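PDB 6JL3: ubiquitin domain-containing protein DSK2,putative from Plasmodium falciparum, which is a ubiquitin-like shuttle factor whose UBL domain probably docks onto proteasomal receptors to deliver ubiquitinated cargo. Local coordinates for residues 47-52 with 69-74; 3-8 with 21-26. All coordinates share one frame; numbering follows the deposited sequence.

Interaction 1 of 2, residues 47-52 with 69-74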
loop_
_atom_site.group_PDB
_atom_site.type_symbol
_atom_site.label_atom_id
_atom_site.label_comp_id
_atom_site.label_asym_id
_atom_site.label_seq_id
_atom_site.Cartn_x
_atom_site.Cartn_y
_atom_site.Cartn_z
ATOM N N ILE A 47 0.181 0.774 6.381
ATOM C CA ILE A 47 0.814 1.318 5.186
ATOM C C ILE A 47 1.285 2.733 5.492
ATOM O O ILE A 47 0.485 3.596 5.896
ATOM C CB ILE A 47 -0.123 1.271 3.971
ATOM C CG1 ILE A 47 -0.498 -0.178 3.648
ATOM C CG2 ILE A 47 0.547 1.959 2.784
ATOM C CD1 ILE A 47 -1.456 -0.341 2.480
ATOM N N ILE A 48 2.586 2.966 5.306
ATOM C CA ILE A 48 3.240 4.224 5.648
ATOM C C ILE A 48 3.629 4.918 4.351
ATOM O O ILE A 48 4.331 4.341 3.516
ATOM C CB ILE A 48 4.494 3.995 6.518
ATOM C CG1 ILE A 48 4.210 3.005 7.658
ATOM C CG2 ILE A 48 5.060 5.348 6.967
ATOM C CD1 ILE A 48 3.124 3.388 8.599
ATOM N N PHE A 49 3.194 6.165 4.198
ATOM C CA PHE A 49 3.415 6.933 2.975
ATOM C C PHE A 49 3.307 8.404 3.334
ATOM O O PHE A 49 2.402 8.798 4.085
ATOM C CB PHE A 49 2.360 6.544 1.937
ATOM C CG PHE A 49 2.463 7.277 0.623
ATOM C CD1 PHE A 49 3.573 7.140 -0.202
ATOM C CD2 PHE A 49 1.412 8.064 0.182
ATOM C CE1 PHE A 49 3.636 7.806 -1.420
ATOM C CE2 PHE A 49 1.465 8.721 -1.029
ATOM C CZ PHE A 49 2.579 8.593 -1.829
ATOM N N LYS A 50 4.255 9.202 2.845
ATOM C CA LYS A 50 4.262 10.645 3.109
ATOM C C LYS A 50 4.167 10.950 4.604
ATOM O O LYS A 50 3.488 11.891 5.036
ATOM C CB LYS A 50 3.174 11.367 2.307
ATOM C CG LYS A 50 3.452 11.361 0.814
ATOM C CD LYS A 50 2.404 12.154 0.057
ATOM C CE LYS A 50 2.768 12.321 -1.409
ATOM N NZ LYS A 50 1.710 13.088 -2.137
ATOM N N GLY A 51 4.871 10.149 5.400
ATOM C CA GLY A 51 4.969 10.385 6.822
ATOM C C GLY A 51 3.720 10.063 7.598
ATOM O O GLY A 51 3.583 10.501 8.745
ATOM N N LYS A 52 2.802 9.306 7.015
ATOM C CA LYS A 52 1.531 9.031 7.654
ATOM C C LYS A 52 1.175 7.555 7.571
ATOM O O LYS A 52 1.619 6.834 6.676
ATOM C CB LYS A 52 0.401 9.805 6.985
ATOM C CG LYS A 52 0.498 11.284 7.187
ATOM C CD LYS A 52 -0.608 12.009 6.455
ATOM C CE LYS A 52 -0.357 12.034 4.955
ATOM N NZ LYS A 52 0.699 13.013 4.564
ATOM N N ASN A 69 5.775 5.486 -7.090
ATOM C CA ASN A 69 5.991 5.745 -5.674
ATOM C C ASN A 69 6.291 4.449 -4.923
ATOM O O ASN A 69 5.839 3.363 -5.300
ATOM C CB ASN A 69 4.749 6.390 -5.032
ATOM C CG ASN A 69 4.576 7.890 -5.329
ATOM O OD1 ASN A 69 3.509 8.444 -5.050
ATOM N ND2 ASN A 69 5.598 8.541 -5.874
ATOM N N THR A 70 7.027 4.590 -3.826
ATOM C CA THR A 70 7.290 3.510 -2.891
ATOM C C THR A 70 6.615 3.827 -1.563
ATOM O O THR A 70 6.648 4.964 -1.090
ATOM C CB THR A 70 8.801 3.314 -2.683
ATOM O OG1 THR A 70 9.409 2.967 -3.935
ATOM C CG2 THR A 70 9.082 2.217 -1.664
ATOM N N MET A 71 5.974 2.822 -0.987
ATOM C CA MET A 71 5.399 2.887 0.343
ATOM C C MET A 71 6.075 1.834 1.208
ATOM O O MET A 71 6.701 0.895 0.707
ATOM C CB MET A 71 3.898 2.601 0.296
ATOM C CG MET A 71 3.135 3.506 -0.651
ATOM S SD MET A 71 1.355 3.328 -0.465
ATOM C CE MET A 71 0.752 4.501 -1.672
ATOM N N HIS A 72 5.950 1.990 2.518
ATOM C CA HIS A 72 6.409 0.974 3.446
ATOM C C HIS A 72 5.217 0.244 4.031
ATOM O O HIS A 72 4.164 0.836 4.280
ATOM C CB HIS A 72 7.255 1.565 4.567
ATOM C CG HIS A 72 8.605 1.999 4.122
ATOM N ND1 HIS A 72 8.813 3.156 3.402
ATOM C CD2 HIS A 72 9.823 1.428 4.275
ATOM C CE1 HIS A 72 10.101 3.288 3.145
ATOM N NE2 HIS A 72 10.737 2.252 3.663
ATOM N N LEU A 73 5.389 -1.045 4.243
ATOM C CA LEU A 73 4.394 -1.888 4.889
ATOM C C LEU A 73 5.022 -2.482 6.140
ATOM O O LEU A 73 6.056 -3.163 6.062
ATOM C CB LEU A 73 3.939 -2.984 3.928
ATOM C CG LEU A 73 2.880 -3.934 4.460
ATOM C CD1 LEU A 73 1.595 -3.205 4.772
ATOM C CD2 LEU A 73 2.654 -5.031 3.432
ATOM N N VAL A 74 4.416 -2.201 7.289
ATOM C CA VAL A 74 4.889 -2.692 8.573
ATOM C C VAL A 74 3.727 -3.366 9.297
ATOM O O VAL A 74 2.560 -3.227 8.920
ATOM C CB VAL A 74 5.529 -1.582 9.440
ATOM C CG1 VAL A 74 6.670 -0.912 8.678
ATOM C CG2 VAL A 74 4.503 -0.561 9.891
HETATM O O HOH W 1 6.882 5.415 3.361
#
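Ile48 and His72 form an antiparallel hydrogen-bonded pair between strands 45-49 and 70-75 of the beta-grasp sheet: Ile48 N reaches His72 O at 2.8 Å, and His72 N returns to Ile48 O at 3.0 Å. On the inner face, turned to helix 27-35, Met71 carries the packing. Its chain runs extended beyond CG and lays CE over the centre of the Phe49 ring, 4.0 Å from the centroid and only 11° off the ring normal, a CH-pi contact; SD sits obliquely to the same ring, a Met-aromatic contact, and meets Ile47 CG2 at 3.6 Å. Lys50 CG, in the type I' turn from Phe49 to Lys52, covers the opposite ring face. Phe49 swings its ring toward residues 69-71 because CG is anti to the backbone N (chi1 179°). Asn69 OD1 lies at the ring edge, 3.4 Å from Phe49 CZ; its hydrogen bond comes from Ala66 N. Farther along, Ile47 CG1 packs on Leu73 CD1. On the other face Ile48 CG1 packs on Val74 CG2, and a water donates to Ile48 O and hydrogen-bonds His72 ND1, linking the imidazole to the neighbouring strand. The contact thus joins an apolar face, its phenyl ring clasped between thioether methyl and lysine methylene, to a mixed, more solvent-accessible one.

Interaction 2 of 2, residues 3-8 with 21-26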
loop_
_atom_site.group_PDB
_atom_site.type_symbol
_atom_site.label_atom_id
_atom_site.label_comp_id
_atom_site.label_asym_id
_atom_site.label_seq_id
_atom_site.Cartn_x
_atom_site.Cartn_y
_atom_site.Cartn_z
ATOM N N MET A 3 -6.939 2.377 -16.294
ATOM C CA MET A 3 -5.503 2.630 -16.305
ATOM C C MET A 3 -4.906 2.407 -14.927
ATOM O O MET A 3 -5.506 2.746 -13.901
ATOM C CB MET A 3 -5.206 4.054 -16.769
ATOM C CG MET A 3 -5.466 4.285 -18.246
ATOM S SD MET A 3 -3.974 4.278 -19.255
ATOM C CE MET A 3 -3.207 5.812 -18.738
ATOM N N VAL A 4 -3.706 1.842 -14.907
ATOM C CA VAL A 4 -3.054 1.490 -13.657
ATOM C C VAL A 4 -1.733 2.238 -13.531
ATOM O O VAL A 4 -1.137 2.690 -14.513
ATOM C CB VAL A 4 -2.852 -0.034 -13.503
ATOM C CG1 VAL A 4 -4.190 -0.732 -13.291
ATOM C CG2 VAL A 4 -2.129 -0.610 -14.720
ATOM N N ILE A 5 -1.301 2.385 -12.278
ATOM C CA ILE A 5 -0.007 2.934 -11.913
ATOM C C ILE A 5 0.729 1.867 -11.106
ATOM O O ILE A 5 0.119 0.993 -10.490
ATOM C CB ILE A 5 -0.139 4.245 -11.099
ATOM C CG1 ILE A 5 -0.823 3.992 -9.751
ATOM C CG2 ILE A 5 -0.889 5.308 -11.906
ATOM C CD1 ILE A 5 -0.642 5.134 -8.745
ATOM N N ASN A 6 2.053 1.958 -11.095
ATOM C CA ASN A 6 2.856 1.054 -10.288
ATOM C C ASN A 6 3.148 1.677 -8.931
ATOM O O ASN A 6 3.495 2.858 -8.833
ATOM C CB ASN A 6 4.183 0.737 -10.983
ATOM C CG ASN A 6 4.008 -0.151 -12.190
ATOM O OD1 ASN A 6 3.325 -1.176 -12.131
ATOM N ND2 ASN A 6 4.618 0.241 -13.300
ATOM N N VAL A 7 2.995 0.876 -7.882
ATOM C CA VAL A 7 3.396 1.246 -6.534
ATOM C C VAL A 7 4.259 0.121 -5.981
ATOM O O VAL A 7 3.891 -1.058 -6.068
ATOM C CB VAL A 7 2.185 1.503 -5.618
ATOM C CG1 VAL A 7 2.635 1.811 -4.196
ATOM C CG2 VAL A 7 1.335 2.636 -6.185
ATOM N N SER A 8 5.415 0.482 -5.441
ATOM C CA SER A 8 6.338 -0.469 -4.851
ATOM C C SER A 8 6.208 -0.434 -3.337
ATOM O O SER A 8 5.912 0.606 -2.745
ATOM C CB SER A 8 7.773 -0.134 -5.247
ATOM O OG SER A 8 7.955 -0.291 -6.639
ATOM N N ILE A 21 -1.924 -0.848 -9.846
ATOM C CA ILE A 21 -3.201 -0.609 -9.198
ATOM C C ILE A 21 -3.901 0.576 -9.854
ATOM O O ILE A 21 -3.264 1.460 -10.438
ATOM C CB ILE A 21 -3.012 -0.349 -7.687
ATOM C CG1 ILE A 21 -2.135 0.888 -7.451
ATOM C CG2 ILE A 21 -2.390 -1.559 -7.016
ATOM C CD1 ILE A 21 -2.096 1.338 -6.005
ATOM N N GLU A 22 -5.220 0.597 -9.743
ATOM C CA GLU A 22 -5.966 1.796 -10.100
ATOM C C GLU A 22 -5.720 2.855 -9.033
ATOM O O GLU A 22 -5.811 2.552 -7.842
ATOM C CB GLU A 22 -7.447 1.491 -10.177
ATOM C CG GLU A 22 -7.828 0.798 -11.448
ATOM C CD GLU A 22 -7.983 -0.694 -11.271
ATOM O OE1 GLU A 22 -8.200 -1.376 -12.291
ATOM O OE2 GLU A 22 -7.891 -1.190 -10.124
ATOM N N PRO A 23 -5.415 4.103 -9.416
ATOM C CA PRO A 23 -5.012 5.097 -8.405
ATOM C C PRO A 23 -6.110 5.501 -7.439
ATOM O O PRO A 23 -5.792 6.118 -6.413
ATOM C CB PRO A 23 -4.530 6.292 -9.242
ATOM C CG PRO A 23 -5.099 6.084 -10.597
ATOM C CD PRO A 23 -5.223 4.597 -10.791
ATOM N N ASP A 24 -7.375 5.172 -7.709
ATOM C CA ASP A 24 -8.473 5.597 -6.849
ATOM C C ASP A 24 -9.024 4.483 -5.960
ATOM O O ASP A 24 -10.059 4.681 -5.317
ATOM C CB ASP A 24 -9.594 6.244 -7.668
ATOM C CG ASP A 24 -10.092 5.365 -8.799
ATOM O OD1 ASP A 24 -9.479 4.313 -9.081
ATOM O OD2 ASP A 24 -11.111 5.747 -9.414
ATOM N N ILE A 25 -8.361 3.327 -5.890
ATOM C CA ILE A 25 -8.783 2.320 -4.919
ATOM C C ILE A 25 -8.595 2.882 -3.506
ATOM O O ILE A 25 -7.884 3.868 -3.287
ATOM C CB ILE A 25 -8.042 0.984 -5.097
ATOM C CG1 ILE A 25 -6.551 1.146 -4.794
ATOM C CG2 ILE A 25 -8.282 0.418 -6.502
ATOM C CD1 ILE A 25 -5.801 -0.182 -4.754
ATOM N N THR A 26 -9.236 2.240 -2.537
ATOM C CA THR A 26 -9.070 2.688 -1.161
ATOM C C THR A 26 -7.823 2.060 -0.540
ATOM O O THR A 26 -7.259 1.079 -1.045
ATOM C CB THR A 26 -10.272 2.302 -0.306
ATOM O OG1 THR A 26 -10.347 0.868 -0.249
ATOM C CG2 THR A 26 -11.547 2.899 -0.869
#
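Ile5 and Ile21 grip each other through both backbone groups, an antiparallel hydrogen-bonded pair: Ile5 N to Ile21 O and Ile21 N to Ile5 O, each 2.8 Å. Ile21 O also receives a CA-H...O contact from Val4 CA at 3.2 Å. The two isoleucines send their side chains to the same face of the sheet, where they cross obliquely, Ile5 CG1 to Ile21 CG1 at 4.1 Å. Both set CG1 between the backbone N and the carbonyl carbon (chi1 64° and 61°). From there Ile21 CD1 meets Val7 CG2 at 3.7 Å, whereas Ile5 CD1 turns to the ring of Pro23, touching CB at 4.1 Å. The same ring brings Pro23 CD to 3.6 Å from Met3 O. Around this shell, Leu30 and Ile33 of helix 27-35 and Leu60 pack on Ile21, Val65 and Met71 on Val7. Residues 22-25 leave the strand in a type I beta turn, Asp24 O binding Ser59 OG, and Thr26 OG1 caps the following helix at Asp29 N. Together the paired first two strands and the turn leading into the helix are the opening beta-hairpin and helix entry of the ubiquitin beta-grasp fold.

How the interactions relate
Interaction 2 comes first along the chain, closing before interaction 1 opens, and their centres lie about 14 Å apart. Both belong to one mixed sheet: interaction 2 joins 15-21 to 5-11, interaction 1 joins 70-75 to 45-49, and 5-11 runs parallel beside 70-75 between them. The two meet at that central parallel pair, where Met71 N approaches Ser8 O at 2.8 Å and Asn69 O lies 2.9 Å from Ser8 N, both probable hydrogen bonds. Helix 27-35 packs against side chains from each contact, Leu30 touching Ile21, Ile47 and Met71. Early and late parts of the sequence are thereby closed into one compact beta-grasp domain, as in ubiquitin.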